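Local coordinates for YbbR family protein (Desulfitobacterium hafniense, PDB 3LYW) that is of unknown function, the chain being a small all-beta piece, probably a single YbbR domain, of a much longer YbbR family protein, at residues L7-K12 against T22-V27; K12-N17 against V47-S52; V29-Y34 against P67-V72; P54-Y59 against V78-L83; Y59-E64 against V72-R77. One frame throughout, in Å; residues are numbered along the deposited sequence.

Contact 1 of 5, residues L7-K12 against T22-V27; sequences LSLIAK and TKLPSV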
# COMPACT_ATOMS: atom_id res chain seq x y z
N LEU A 7 -2.20 -6.13 -5.39
CA LEU A 7 -1.88 -6.30 -3.98
C LEU A 7 -2.89 -5.60 -3.08
O LEU A 7 -3.52 -4.62 -3.48
CB LEU A 7 -0.50 -5.71 -3.69
CG LEU A 7 0.61 -6.13 -4.65
CD1 LEU A 7 1.85 -5.31 -4.36
CD2 LEU A 7 0.88 -7.62 -4.53
N SER A 8 -3.06 -6.13 -1.87
CA SER A 8 -3.97 -5.50 -0.94
C SER A 8 -3.17 -4.37 -0.28
O SER A 8 -1.93 -4.44 -0.19
CB SER A 8 -4.46 -6.51 0.10
OG SER A 8 -3.37 -7.14 0.73
N LEU A 9 -3.86 -3.33 0.16
CA LEU A 9 -3.21 -2.18 0.78
C LEU A 9 -3.24 -2.28 2.30
O LEU A 9 -4.27 -2.56 2.90
CB LEU A 9 -3.90 -0.89 0.34
CG LEU A 9 -3.24 0.43 0.76
CD1 LEU A 9 -1.80 0.48 0.28
CD2 LEU A 9 -4.03 1.60 0.20
N ILE A 10 -2.08 -2.06 2.91
CA ILE A 10 -1.92 -2.14 4.36
C ILE A 10 -1.48 -0.81 4.95
O ILE A 10 -0.67 -0.09 4.35
CB ILE A 10 -0.87 -3.20 4.73
CG1 ILE A 10 -1.37 -4.58 4.31
CG2 ILE A 10 -0.58 -3.16 6.23
CD1 ILE A 10 -2.77 -4.90 4.82
N ALA A 11 -2.01 -0.47 6.11
CA ALA A 11 -1.62 0.78 6.74
C ALA A 11 -0.54 0.52 7.77
O ALA A 11 -0.66 -0.40 8.57
CB ALA A 11 -2.83 1.42 7.40
N LYS A 12 0.52 1.32 7.75
CA LYS A 12 1.59 1.18 8.72
C LYS A 12 1.62 2.40 9.66
O LYS A 12 1.22 3.50 9.28
CB LYS A 12 2.94 1.04 8.02
CG LYS A 12 3.03 -0.12 7.05
CD LYS A 12 3.03 -1.47 7.76
CE LYS A 12 3.28 -2.60 6.76
NZ LYS A 12 3.27 -3.94 7.40
N THR A 22 -11.87 4.49 6.52
CA THR A 22 -11.97 4.16 5.10
C THR A 22 -11.51 2.73 4.76
O THR A 22 -10.51 2.26 5.28
CB THR A 22 -11.11 5.14 4.28
OG1 THR A 22 -11.23 6.45 4.82
CG2 THR A 22 -11.54 5.15 2.84
N LYS A 23 -12.25 2.06 3.88
CA LYS A 23 -11.89 0.71 3.44
C LYS A 23 -10.72 0.90 2.48
O LYS A 23 -10.83 1.66 1.52
CB LYS A 23 -13.06 0.07 2.71
CG LYS A 23 -12.85 -1.39 2.31
CD LYS A 23 -14.09 -1.94 1.62
CE LYS A 23 -13.96 -3.44 1.31
NZ LYS A 23 -12.80 -3.72 0.42
N LEU A 24 -9.61 0.23 2.72
CA LEU A 24 -8.45 0.37 1.84
C LEU A 24 -8.63 -0.35 0.51
O LEU A 24 -8.91 -1.54 0.49
CB LEU A 24 -7.19 -0.14 2.55
CG LEU A 24 -6.90 0.56 3.88
CD1 LEU A 24 -5.63 0.01 4.50
CD2 LEU A 24 -6.77 2.05 3.64
N PRO A 25 -8.47 0.38 -0.62
CA PRO A 25 -8.62 -0.22 -1.94
C PRO A 25 -7.45 -1.12 -2.28
O PRO A 25 -6.44 -1.12 -1.57
CB PRO A 25 -8.70 1.00 -2.85
CG PRO A 25 -7.76 1.95 -2.18
CD PRO A 25 -8.15 1.81 -0.73
N SER A 26 -7.60 -1.91 -3.33
CA SER A 26 -6.53 -2.80 -3.78
C SER A 26 -5.65 -1.93 -4.66
O SER A 26 -6.05 -0.85 -5.07
CB SER A 26 -7.09 -3.97 -4.58
OG SER A 26 -7.84 -3.53 -5.71
N VAL A 27 -4.45 -2.41 -4.94
CA VAL A 27 -3.49 -1.67 -5.74
C VAL A 27 -2.95 -2.52 -6.89
O VAL A 27 -2.62 -3.69 -6.71
CB VAL A 27 -2.29 -1.23 -4.86
CG1 VAL A 27 -1.27 -0.51 -5.71
CG2 VAL A 27 -2.77 -0.34 -3.74
O HOH W 1 -6.54 -3.70 -0.22
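Leu7 N donates a hydrogen bond to Val27 O, 2.8 Å away, and Val27 N answers to Leu7 O, also at 2.8 Å. The two residues thus form an antiparallel hydrogen-bonded pair, which ties strand 4-12 to strand 26-33 in the mixed sheet of this small YbbR piece. Both bonds are fairly straight, with angles at the hydrogen of 159° and 160°, and Leu7 N lies in the plane of the Val27 carbonyl.

Beyond this pair the two chains part, and a water takes over the role of the ladder. Leu9 N donates to water 1 at 2.7 Å, and the water passes a longer bond of 3.3 Å on to Leu24 O. The backbones therefore stay linked through solvent where direct pairing has stopped.

The wedge between them is filled by Leu9, whose first torsion (chi1 -173°) swings both methyls toward segment 22-27. Leu9 CB comes within 3.2 Å of Pro25 O, while the branches beyond it divide the work: Leu9 CD1 meets Val27 CG2 at 4.2 Å, and Leu9 CD2 touches the CD corner of the Pro25 ring. The same leucine also packs on Val61 and Val79 of the hairpin strands and on Ala45, so it belongs to the core of the domain. Leu24 comes in from the loop side, backed by Leu81, and lays its CB against Leu9 CB. Leu24 CD1 lies 3.3 Å from Leu9 O and 4.3 Å from Ala11 CB.

Contact 2 of 5, residues K12-N17 against V47-S52; sequences KNTPAN and VDLSGS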
# COMPACT_ATOMS: atom_id res chain seq x y z
N LYS A 12 0.52 1.32 7.75
CA LYS A 12 1.59 1.18 8.72
C LYS A 12 1.62 2.40 9.66
O LYS A 12 1.22 3.50 9.28
CB LYS A 12 2.94 1.04 8.02
CG LYS A 12 3.03 -0.12 7.05
CD LYS A 12 3.03 -1.47 7.76
CE LYS A 12 3.28 -2.60 6.76
NZ LYS A 12 3.27 -3.94 7.40
N ASN A 13 2.08 2.17 10.88
CA ASN A 13 2.18 3.21 11.88
C ASN A 13 0.89 3.99 12.14
O ASN A 13 0.93 5.20 12.35
CB ASN A 13 3.32 4.16 11.50
CG ASN A 13 4.63 3.43 11.33
OD1 ASN A 13 5.20 3.40 10.25
ND2 ASN A 13 5.12 2.82 12.40
N THR A 14 -0.24 3.29 12.14
CA THR A 14 -1.51 3.94 12.43
C THR A 14 -1.39 4.46 13.86
O THR A 14 -1.11 3.70 14.77
CB THR A 14 -2.68 2.94 12.37
OG1 THR A 14 -2.81 2.41 11.04
CG2 THR A 14 -3.99 3.62 12.77
N PRO A 15 -1.62 5.76 14.06
CA PRO A 15 -1.53 6.35 15.40
C PRO A 15 -2.30 5.55 16.43
O PRO A 15 -3.37 5.05 16.15
CB PRO A 15 -2.11 7.74 15.19
CG PRO A 15 -1.63 8.08 13.82
CD PRO A 15 -1.92 6.79 13.05
N ALA A 16 -1.74 5.42 17.62
CA ALA A 16 -2.43 4.69 18.68
C ALA A 16 -3.71 5.43 19.03
O ALA A 16 -3.81 6.65 18.83
CB ALA A 16 -1.54 4.56 19.90
N ASN A 17 -4.69 4.71 19.54
CA ASN A 17 -5.96 5.32 19.92
C ASN A 17 -6.65 6.04 18.75
O ASN A 17 -7.32 7.05 18.95
CB ASN A 17 -5.74 6.30 21.07
CG ASN A 17 -5.09 5.64 22.27
OD1 ASN A 17 -5.66 4.71 22.86
ND2 ASN A 17 -3.89 6.09 22.63
N VAL A 47 0.52 2.25 3.07
CA VAL A 47 0.45 3.68 3.28
C VAL A 47 1.03 3.86 4.68
O VAL A 47 0.79 3.05 5.57
CB VAL A 47 -1.00 4.22 3.22
CG1 VAL A 47 -1.47 4.21 1.78
CG2 VAL A 47 -1.93 3.37 4.10
N ASP A 48 1.82 4.91 4.86
CA ASP A 48 2.45 5.18 6.14
C ASP A 48 1.73 6.33 6.83
O ASP A 48 1.84 7.48 6.42
CB ASP A 48 3.93 5.53 5.90
CG ASP A 48 4.74 5.51 7.18
OD1 ASP A 48 4.14 5.39 8.27
OD2 ASP A 48 5.98 5.62 7.09
N LEU A 49 1.00 6.01 7.89
CA LEU A 49 0.24 7.01 8.64
C LEU A 49 1.03 7.64 9.78
O LEU A 49 0.48 8.31 10.64
CB LEU A 49 -1.04 6.38 9.21
CG LEU A 49 -2.24 6.29 8.25
CD1 LEU A 49 -1.79 5.75 6.92
CD2 LEU A 49 -3.32 5.39 8.84
N SER A 50 2.34 7.42 9.78
CA SER A 50 3.18 7.97 10.84
C SER A 50 2.87 9.44 11.08
O SER A 50 2.82 10.23 10.15
CB SER A 50 4.66 7.81 10.48
OG SER A 50 5.03 6.45 10.39
N GLY A 51 2.63 9.77 12.34
CA GLY A 51 2.35 11.14 12.74
C GLY A 51 1.13 11.84 12.17
O GLY A 51 1.11 13.06 12.09
N SER A 52 0.11 11.08 11.79
CA SER A 52 -1.10 11.69 11.24
C SER A 52 -2.09 12.10 12.32
O SER A 52 -2.16 11.48 13.38
CB SER A 52 -1.80 10.74 10.27
OG SER A 52 -1.10 10.65 9.04
O HOH W 2 1.86 7.02 14.25
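Pro15 lays its ring across the side chain of Leu49 at about a right angle, with Pro15 CD 4.0 Å from Leu49 CB. The next ring carbon, Pro15 CG, comes to 3.5 Å from Ser52 O, so the proline rests on both ends of the type II turn from Leu49 to Ser52. Beside it Thr14 OG1 meets the Leu49 CD2 methyl, the two side chains lying alongside and pointing the same way; Leu49 is backed by Tyr59 and Leu83.

Strand 4-12 ends here in parallel pairing with strand 44-48. Lys12 N donates to Val47 O at 2.8 Å with an almost linear bond (169°), and Leu49 N donates to Lys12 O at 2.9 Å.

Asp48 forms an Asx turn. A chi1 of -167° turns its carboxylate toward Ser50, and Asp48 OD1 accepts from Ser50 OG at 2.5 Å and from Ser50 N at 3.1 Å, both from one face. Without the carboxylate, as with an alanine here, Ser50 N and OG are likely to lose their shared acceptor.

A water donating to Asn13 O and weakly bound by Gly51 N adds one more link, so the two loops are joined largely through main-chain groups, with Asp48 OD1 serving Ser50.

Contact 3 of 5, residues V29-Y34 against P67-V72; sequences VKTEGY and PNIKIV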
# COMPACT_ATOMS: atom_id res chain seq x y z
N VAL A 29 0.04 -3.08 -9.58
CA VAL A 29 1.45 -2.75 -9.75
C VAL A 29 2.07 -3.37 -10.99
O VAL A 29 1.96 -4.57 -11.22
CB VAL A 29 2.26 -3.20 -8.51
CG1 VAL A 29 3.73 -2.87 -8.69
CG2 VAL A 29 1.71 -2.54 -7.25
N LYS A 30 2.72 -2.54 -11.80
CA LYS A 30 3.41 -2.99 -13.00
C LYS A 30 4.86 -3.11 -12.57
O LYS A 30 5.37 -2.27 -11.82
CB LYS A 30 3.27 -1.98 -14.13
CG LYS A 30 1.87 -1.90 -14.70
CD LYS A 30 1.83 -1.04 -15.95
CE LYS A 30 0.42 -0.91 -16.50
NZ LYS A 30 0.37 0.06 -17.63
N THR A 31 5.52 -4.15 -13.07
CA THR A 31 6.90 -4.39 -12.67
C THR A 31 7.80 -4.81 -13.81
O THR A 31 7.33 -5.14 -14.91
CB THR A 31 6.94 -5.53 -11.64
OG1 THR A 31 6.61 -6.76 -12.30
CG2 THR A 31 5.93 -5.30 -10.54
N GLU A 32 9.10 -4.82 -13.53
CA GLU A 32 10.08 -5.26 -14.50
C GLU A 32 11.02 -6.22 -13.80
O GLU A 32 11.55 -5.91 -12.73
CB GLU A 32 10.86 -4.06 -15.07
CG GLU A 32 9.96 -3.02 -15.71
CD GLU A 32 10.66 -2.16 -16.74
OE1 GLU A 32 11.77 -1.67 -16.46
OE2 GLU A 32 10.09 -1.96 -17.84
N GLY A 33 11.20 -7.39 -14.39
CA GLY A 33 12.06 -8.40 -13.80
C GLY A 33 11.36 -9.73 -13.74
O GLY A 33 10.24 -9.87 -14.25
N TYR A 34 12.01 -10.72 -13.14
CA TYR A 34 11.43 -12.06 -13.02
C TYR A 34 11.57 -12.60 -11.60
O TYR A 34 12.52 -12.28 -10.89
CB TYR A 34 12.10 -13.01 -14.01
CG TYR A 34 11.58 -14.43 -13.94
CD1 TYR A 34 10.23 -14.71 -14.16
CD2 TYR A 34 12.42 -15.49 -13.66
CE1 TYR A 34 9.75 -16.00 -14.10
CE2 TYR A 34 11.95 -16.79 -13.60
CZ TYR A 34 10.61 -17.04 -13.82
OH TYR A 34 10.13 -18.33 -13.76
N PRO A 67 12.11 -9.14 -3.99
CA PRO A 67 13.37 -9.59 -4.60
C PRO A 67 13.32 -9.73 -6.12
O PRO A 67 12.37 -10.27 -6.69
CB PRO A 67 13.62 -10.92 -3.90
CG PRO A 67 13.02 -10.70 -2.54
CD PRO A 67 11.72 -10.01 -2.88
N ASN A 68 14.37 -9.23 -6.78
CA ASN A 68 14.51 -9.31 -8.22
C ASN A 68 13.39 -8.64 -9.00
O ASN A 68 13.17 -8.95 -10.16
CB ASN A 68 14.62 -10.77 -8.66
CG ASN A 68 15.60 -11.56 -7.81
OD1 ASN A 68 15.21 -12.22 -6.85
ND2 ASN A 68 16.88 -11.47 -8.15
N ILE A 69 12.68 -7.72 -8.36
CA ILE A 69 11.58 -7.02 -9.01
C ILE A 69 11.67 -5.52 -8.77
O ILE A 69 11.88 -5.07 -7.65
CB ILE A 69 10.23 -7.51 -8.48
CG1 ILE A 69 9.99 -8.96 -8.92
CG2 ILE A 69 9.13 -6.60 -8.97
CD1 ILE A 69 9.82 -9.12 -10.41
N LYS A 70 11.48 -4.76 -9.84
CA LYS A 70 11.50 -3.31 -9.76
C LYS A 70 10.10 -2.82 -10.09
O LYS A 70 9.53 -3.19 -11.12
CB LYS A 70 12.51 -2.74 -10.74
CG LYS A 70 13.93 -3.20 -10.46
CD LYS A 70 14.94 -2.62 -11.45
CE LYS A 70 16.33 -3.21 -11.20
NZ LYS A 70 16.73 -3.04 -9.78
N ILE A 71 9.55 -1.98 -9.21
CA ILE A 71 8.20 -1.44 -9.38
C ILE A 71 8.28 -0.25 -10.34
O ILE A 71 9.02 0.71 -10.11
CB ILE A 71 7.63 -0.95 -8.05
CG1 ILE A 71 7.70 -2.07 -7.01
CG2 ILE A 71 6.21 -0.42 -8.25
CD1 ILE A 71 7.03 -3.35 -7.41
N VAL A 72 7.53 -0.32 -11.43
CA VAL A 72 7.56 0.77 -12.40
C VAL A 72 6.29 1.61 -12.43
O VAL A 72 6.29 2.73 -12.94
CB VAL A 72 7.84 0.23 -13.82
CG1 VAL A 72 9.17 -0.49 -13.85
CG2 VAL A 72 6.73 -0.69 -14.25
O HOH W 3 14.64 -10.00 -12.34
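Glu32 and Lys70 face each other as an antiparallel hydrogen-bonded pair: Glu32 N donates to Lys70 O at 2.9 Å, and Lys70 N returns a bond of 3.1 Å to Glu32 O. Further along, Val72 N donates to Lys30 O at 2.9 Å, tilted 27° from the carbonyl plane. At the other end a water bridges Tyr34 N and Asn68 O.

On the buried side Val29 CG1 meets Ile71 CG2 at 3.5 Å, the side chains crossing at about a right angle, with Val63 beyond both. Ile69 lies obliquely over Thr31, Ile69 CG2 3.6 Å from Thr31 CB, while the threonine hydroxyl bonds to Pro3 O. The other branch bends round, and Ile69 CD1 sits 3.7 Å from Gly33 C. Cutting Ile69 back to an alanine is likely to open a gap over Thr31 and strip the Gly33 backbone of its cover. On the other side Val72 CG1 presses on Glu32 CG at 3.2 Å, across its chain.

Gly33 has no CB; one there would clash with Asn68 O, and its backbone angles also call for glycine. The pairing is an antiparallel ladder leading into a classic beta bulge, in which Val72 and Glu73 both face Lys30, and Glu73 also forms a salt bridge with the lysine.

Contact 4 of 5, residues P54-Y59 against V78-L83; sequences PGEHDY and VVTLQL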
# COMPACT_ATOMS: atom_id res chain seq x y z
N PRO A 54 -6.29 13.18 13.26
CA PRO A 54 -7.59 12.72 12.78
C PRO A 54 -8.01 13.56 11.59
O PRO A 54 -7.46 14.63 11.36
CB PRO A 54 -8.51 12.94 13.99
CG PRO A 54 -7.56 12.87 15.16
CD PRO A 54 -6.37 13.63 14.66
N GLY A 55 -8.99 13.08 10.84
CA GLY A 55 -9.47 13.83 9.69
C GLY A 55 -9.19 13.09 8.40
O GLY A 55 -8.81 11.92 8.42
N GLU A 56 -9.34 13.78 7.27
CA GLU A 56 -9.13 13.16 5.97
C GLU A 56 -7.82 13.66 5.38
O GLU A 56 -7.60 14.87 5.30
CB GLU A 56 -10.29 13.48 5.02
CG GLU A 56 -10.27 12.69 3.72
CD GLU A 56 -11.54 12.85 2.90
OE1 GLU A 56 -11.72 13.92 2.28
OE2 GLU A 56 -12.36 11.91 2.87
N HIS A 57 -6.96 12.73 4.98
CA HIS A 57 -5.67 13.07 4.40
C HIS A 57 -5.36 12.15 3.22
O HIS A 57 -5.94 11.07 3.08
CB HIS A 57 -4.55 12.91 5.43
CG HIS A 57 -4.89 13.46 6.78
ND1 HIS A 57 -5.11 14.80 7.00
CD2 HIS A 57 -5.08 12.84 7.96
CE1 HIS A 57 -5.42 14.98 8.27
NE2 HIS A 57 -5.41 13.81 8.88
N ASP A 58 -4.42 12.58 2.38
CA ASP A 58 -3.99 11.77 1.24
C ASP A 58 -2.66 11.12 1.58
O ASP A 58 -1.80 11.75 2.21
CB ASP A 58 -3.80 12.64 -0.01
CG ASP A 58 -5.02 13.45 -0.33
OD1 ASP A 58 -6.13 12.88 -0.31
OD2 ASP A 58 -4.88 14.66 -0.61
N TYR A 59 -2.48 9.87 1.15
CA TYR A 59 -1.25 9.16 1.43
C TYR A 59 -0.72 8.53 0.15
O TYR A 59 -1.48 8.01 -0.66
CB TYR A 59 -1.51 8.08 2.49
CG TYR A 59 -1.98 8.63 3.81
CD1 TYR A 59 -1.07 9.12 4.76
CD2 TYR A 59 -3.34 8.68 4.12
CE1 TYR A 59 -1.51 9.64 5.97
CE2 TYR A 59 -3.79 9.21 5.34
CZ TYR A 59 -2.87 9.68 6.25
OH TYR A 59 -3.31 10.18 7.46
N VAL A 78 -2.03 7.57 -5.10
CA VAL A 78 -2.41 8.24 -3.86
C VAL A 78 -3.79 7.80 -3.40
O VAL A 78 -4.69 7.58 -4.21
CB VAL A 78 -2.39 9.77 -4.01
CG1 VAL A 78 -2.83 10.43 -2.72
CG2 VAL A 78 -1.00 10.25 -4.42
N VAL A 79 -3.96 7.66 -2.09
CA VAL A 79 -5.23 7.25 -1.52
C VAL A 79 -5.67 8.19 -0.40
O VAL A 79 -4.88 8.58 0.45
CB VAL A 79 -5.16 5.81 -0.96
CG1 VAL A 79 -4.89 4.82 -2.09
CG2 VAL A 79 -4.09 5.71 0.11
N THR A 80 -6.95 8.55 -0.41
CA THR A 80 -7.50 9.45 0.59
C THR A 80 -8.13 8.59 1.70
O THR A 80 -8.96 7.73 1.43
CB THR A 80 -8.59 10.35 -0.02
OG1 THR A 80 -8.02 11.12 -1.10
CG2 THR A 80 -9.15 11.29 1.03
N LEU A 81 -7.74 8.84 2.94
CA LEU A 81 -8.25 8.07 4.07
C LEU A 81 -8.69 8.99 5.21
O LEU A 81 -8.18 10.10 5.36
CB LEU A 81 -7.17 7.13 4.60
CG LEU A 81 -6.56 6.13 3.62
CD1 LEU A 81 -5.43 5.37 4.32
CD2 LEU A 81 -7.62 5.18 3.12
N GLN A 82 -9.63 8.51 6.01
CA GLN A 82 -10.09 9.28 7.16
C GLN A 82 -9.66 8.58 8.44
O GLN A 82 -9.80 7.36 8.56
CB GLN A 82 -11.61 9.43 7.14
CG GLN A 82 -12.15 10.06 5.88
CD GLN A 82 -13.63 10.36 5.98
OE1 GLN A 82 -14.37 9.67 6.68
NE2 GLN A 82 -14.07 11.38 5.26
N LEU A 83 -9.13 9.36 9.38
CA LEU A 83 -8.68 8.84 10.66
C LEU A 83 -9.52 9.46 11.76
O LEU A 83 -9.83 10.65 11.71
CB LEU A 83 -7.21 9.19 10.92
CG LEU A 83 -6.07 8.27 10.48
CD1 LEU A 83 -4.75 9.01 10.65
CD2 LEU A 83 -6.09 6.99 11.28
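Gly55, His57 and Tyr59 pair with Leu83, Leu81 and Val79 as hydrogen-bonded antiparallel partners, two backbone bonds to each pair. The axes of strands 55-59 and 78-83 approach to 4.5 Å, with 157° between their directions. The shortest backbone bond runs from Gly55 N to Leu83 O, 2.7 Å. Between these rungs CA-H groups of both strands add contacts to carbonyls, such as Gln82 CA on Gly55 O at 3.2 Å.

Side chains alternate between two faces. One is polar: Thr80 OG1 donates to Asp58 OD1 at 2.7 Å, the two chains lying alongside and the hydroxyl meeting the oxygen nearly in line with its C-O bond. Gln82 NE2 donates to Glu56 OE2 at 3.0 Å, but from above the carboxylate, the amide and carboxylate planes standing 40° apart. The extended Glu56 passes obliquely by Thr80, Glu56 CG packing on the Thr80 CG2 methyl at 3.2 Å.

The other face is apolar. Tyr59 lies across Leu81, with Tyr59 CD2 3.9 Å from Leu81 CD1, and further out Tyr59 OH rests 3.7 Å from Leu83 CD1. That hydroxyl is hydrogen-bonded to Ser52 OG, while Leu49 and Val47 pack on the tyrosine side chain. A two-faced ribbon like this, one side polar and the other apolar, is the regular end of the beta hairpin formed by strands 55-63 and 69-85.

Contact 5 of 5, residues Y59-E64 against V72-R77; sequences YEVKVE and VEISPR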
# COMPACT_ATOMS: atom_id res chain seq x y z
N TYR A 59 -2.48 9.87 1.15
CA TYR A 59 -1.25 9.16 1.43
C TYR A 59 -0.72 8.53 0.15
O TYR A 59 -1.48 8.01 -0.66
CB TYR A 59 -1.51 8.08 2.49
CG TYR A 59 -1.98 8.63 3.81
CD1 TYR A 59 -1.07 9.12 4.76
CD2 TYR A 59 -3.34 8.68 4.12
CE1 TYR A 59 -1.51 9.64 5.97
CE2 TYR A 59 -3.79 9.21 5.34
CZ TYR A 59 -2.87 9.68 6.25
OH TYR A 59 -3.31 10.18 7.46
N GLU A 60 0.60 8.59 -0.00
CA GLU A 60 1.26 8.01 -1.16
C GLU A 60 1.33 6.49 -1.00
O GLU A 60 1.77 5.99 0.04
CB GLU A 60 2.68 8.55 -1.27
CG GLU A 60 3.43 8.06 -2.48
CD GLU A 60 4.93 8.30 -2.36
OE1 GLU A 60 5.32 9.40 -1.89
OE2 GLU A 60 5.72 7.41 -2.72
N VAL A 61 0.92 5.77 -2.03
CA VAL A 61 0.95 4.32 -1.99
C VAL A 61 2.36 3.85 -2.32
O VAL A 61 2.97 4.32 -3.29
CB VAL A 61 -0.04 3.70 -3.01
CG1 VAL A 61 -0.02 2.17 -2.90
CG2 VAL A 61 -1.43 4.24 -2.77
N LYS A 62 2.89 2.96 -1.50
CA LYS A 62 4.22 2.42 -1.71
C LYS A 62 4.14 0.90 -1.75
O LYS A 62 3.13 0.33 -1.35
CB LYS A 62 5.13 2.87 -0.57
CG LYS A 62 5.19 4.39 -0.41
CD LYS A 62 5.70 4.77 0.97
CE LYS A 62 5.64 6.28 1.18
NZ LYS A 62 5.83 6.66 2.61
N VAL A 63 5.19 0.24 -2.20
CA VAL A 63 5.20 -1.21 -2.27
C VAL A 63 6.33 -1.82 -1.47
O VAL A 63 7.46 -1.35 -1.52
CB VAL A 63 5.29 -1.70 -3.73
CG1 VAL A 63 5.37 -3.21 -3.78
CG2 VAL A 63 4.08 -1.22 -4.51
N GLU A 64 6.03 -2.87 -0.72
CA GLU A 64 7.08 -3.52 0.06
C GLU A 64 8.08 -4.09 -0.93
O GLU A 64 7.70 -4.56 -2.00
CB GLU A 64 6.49 -4.64 0.92
CG GLU A 64 5.28 -4.22 1.73
CD GLU A 64 4.79 -5.31 2.67
OE1 GLU A 64 4.69 -6.47 2.21
OE2 GLU A 64 4.50 -5.01 3.84
N VAL A 72 7.53 -0.32 -11.43
CA VAL A 72 7.56 0.77 -12.40
C VAL A 72 6.29 1.61 -12.43
O VAL A 72 6.29 2.73 -12.94
CB VAL A 72 7.84 0.23 -13.82
CG1 VAL A 72 9.17 -0.49 -13.85
CG2 VAL A 72 6.73 -0.69 -14.25
N GLU A 73 5.20 1.08 -11.90
CA GLU A 73 3.95 1.83 -11.90
C GLU A 73 3.03 1.33 -10.79
O GLU A 73 2.92 0.13 -10.56
CB GLU A 73 3.26 1.65 -13.25
CG GLU A 73 1.97 2.41 -13.43
CD GLU A 73 1.43 2.27 -14.84
OE1 GLU A 73 2.06 2.81 -15.78
OE2 GLU A 73 0.39 1.62 -15.01
N ILE A 74 2.38 2.26 -10.10
CA ILE A 74 1.47 1.92 -9.01
C ILE A 74 0.16 2.67 -9.13
O ILE A 74 0.14 3.90 -9.20
CB ILE A 74 2.10 2.21 -7.64
CG1 ILE A 74 3.49 1.57 -7.54
CG2 ILE A 74 1.20 1.72 -6.52
CD1 ILE A 74 4.35 2.15 -6.43
N SER A 75 -0.95 1.93 -9.15
CA SER A 75 -2.27 2.53 -9.26
C SER A 75 -3.24 1.91 -8.26
O SER A 75 -3.41 0.69 -8.22
CB SER A 75 -2.81 2.37 -10.68
OG SER A 75 -4.09 2.98 -10.81
N PRO A 76 -3.88 2.75 -7.45
CA PRO A 76 -3.65 4.20 -7.52
C PRO A 76 -2.36 4.61 -6.83
O PRO A 76 -1.84 3.87 -6.00
CB PRO A 76 -4.86 4.77 -6.77
CG PRO A 76 -5.23 3.70 -5.81
CD PRO A 76 -4.95 2.40 -6.50
N ARG A 77 -1.84 5.79 -7.18
CA ARG A 77 -0.61 6.28 -6.59
C ARG A 77 -0.87 6.94 -5.23
O ARG A 77 -0.04 6.86 -4.33
CB ARG A 77 0.07 7.28 -7.53
CG ARG A 77 0.44 6.71 -8.88
CD ARG A 77 0.30 7.75 -9.98
NE ARG A 77 0.70 7.22 -11.28
CZ ARG A 77 0.01 6.33 -11.98
NH1 ARG A 77 -1.13 5.85 -11.49
NH2 ARG A 77 0.45 5.91 -13.16
O HOH W 4 2.49 5.95 -5.43
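Val61 N and Arg77 O make the one direct hydrogen bond between these segments, short at 2.7 Å and almost straight, 174° at the hydrogen. The donor stands 27° off the plane of the Arg77 carbonyl. Water 4 joins the same oxygen: it donates to Arg77 O at 2.9 Å and to Val61 O at 2.7 Å, so Arg77 O accepts twice, and the N and O of Val61 are both tied to it, one directly and the other through the water.

Apolar contact is carried by two valines on Ile74, both crossing it obliquely. Val61 CG1 meets Ile74 CG2 at 3.8 Å. Val63 takes the other branch, Val63 CG2 lying 3.9 Å from Ile74 CD1. The isoleucine thus spreads its two arms over alternate residues of strand 55-63. Val27 packs on both Val61 and Ile74, and Leu9 reaches Val61 as well, so Val61 joins the apolar core between the strands.

Mixed contacts come from the bend at Pro76, which follows a cis peptide bond. Val61 CG2 lies 3.3 Å from Pro76 O, a carbonyl that the contact buries and that has no partner anywhere in the model. Pairing of the hairpin is interrupted here: one backbone bond and a water link the strands, hydrocarbon packs between them, and one carbonyl goes without a hydrogen bond.

Overall arrangement
Strand 69-85 runs through contacts 3, 5 and 4 in turn. Contacts 3 and 4 lie on opposite sides of the chain's centre, their own centres about 27 Å apart, while contact 5 lies between them, nested inside the loop that contact 4 closes. Contacts 3 and 5 share Val72, and contacts 4 and 5 share Tyr59. The centre of contact 1 lies about 5 Å from the chain's centre, and it meets contact 5 where Val27 CG1 lies 3.4 Å from Ile74 CG2. Contact 2 takes over from contact 1 at Lys12 and joins contact 4 through Ser52 OG and Tyr59 OH, 2.8 Å apart. All five belong to one mixed sheet; no active site can be assigned to them.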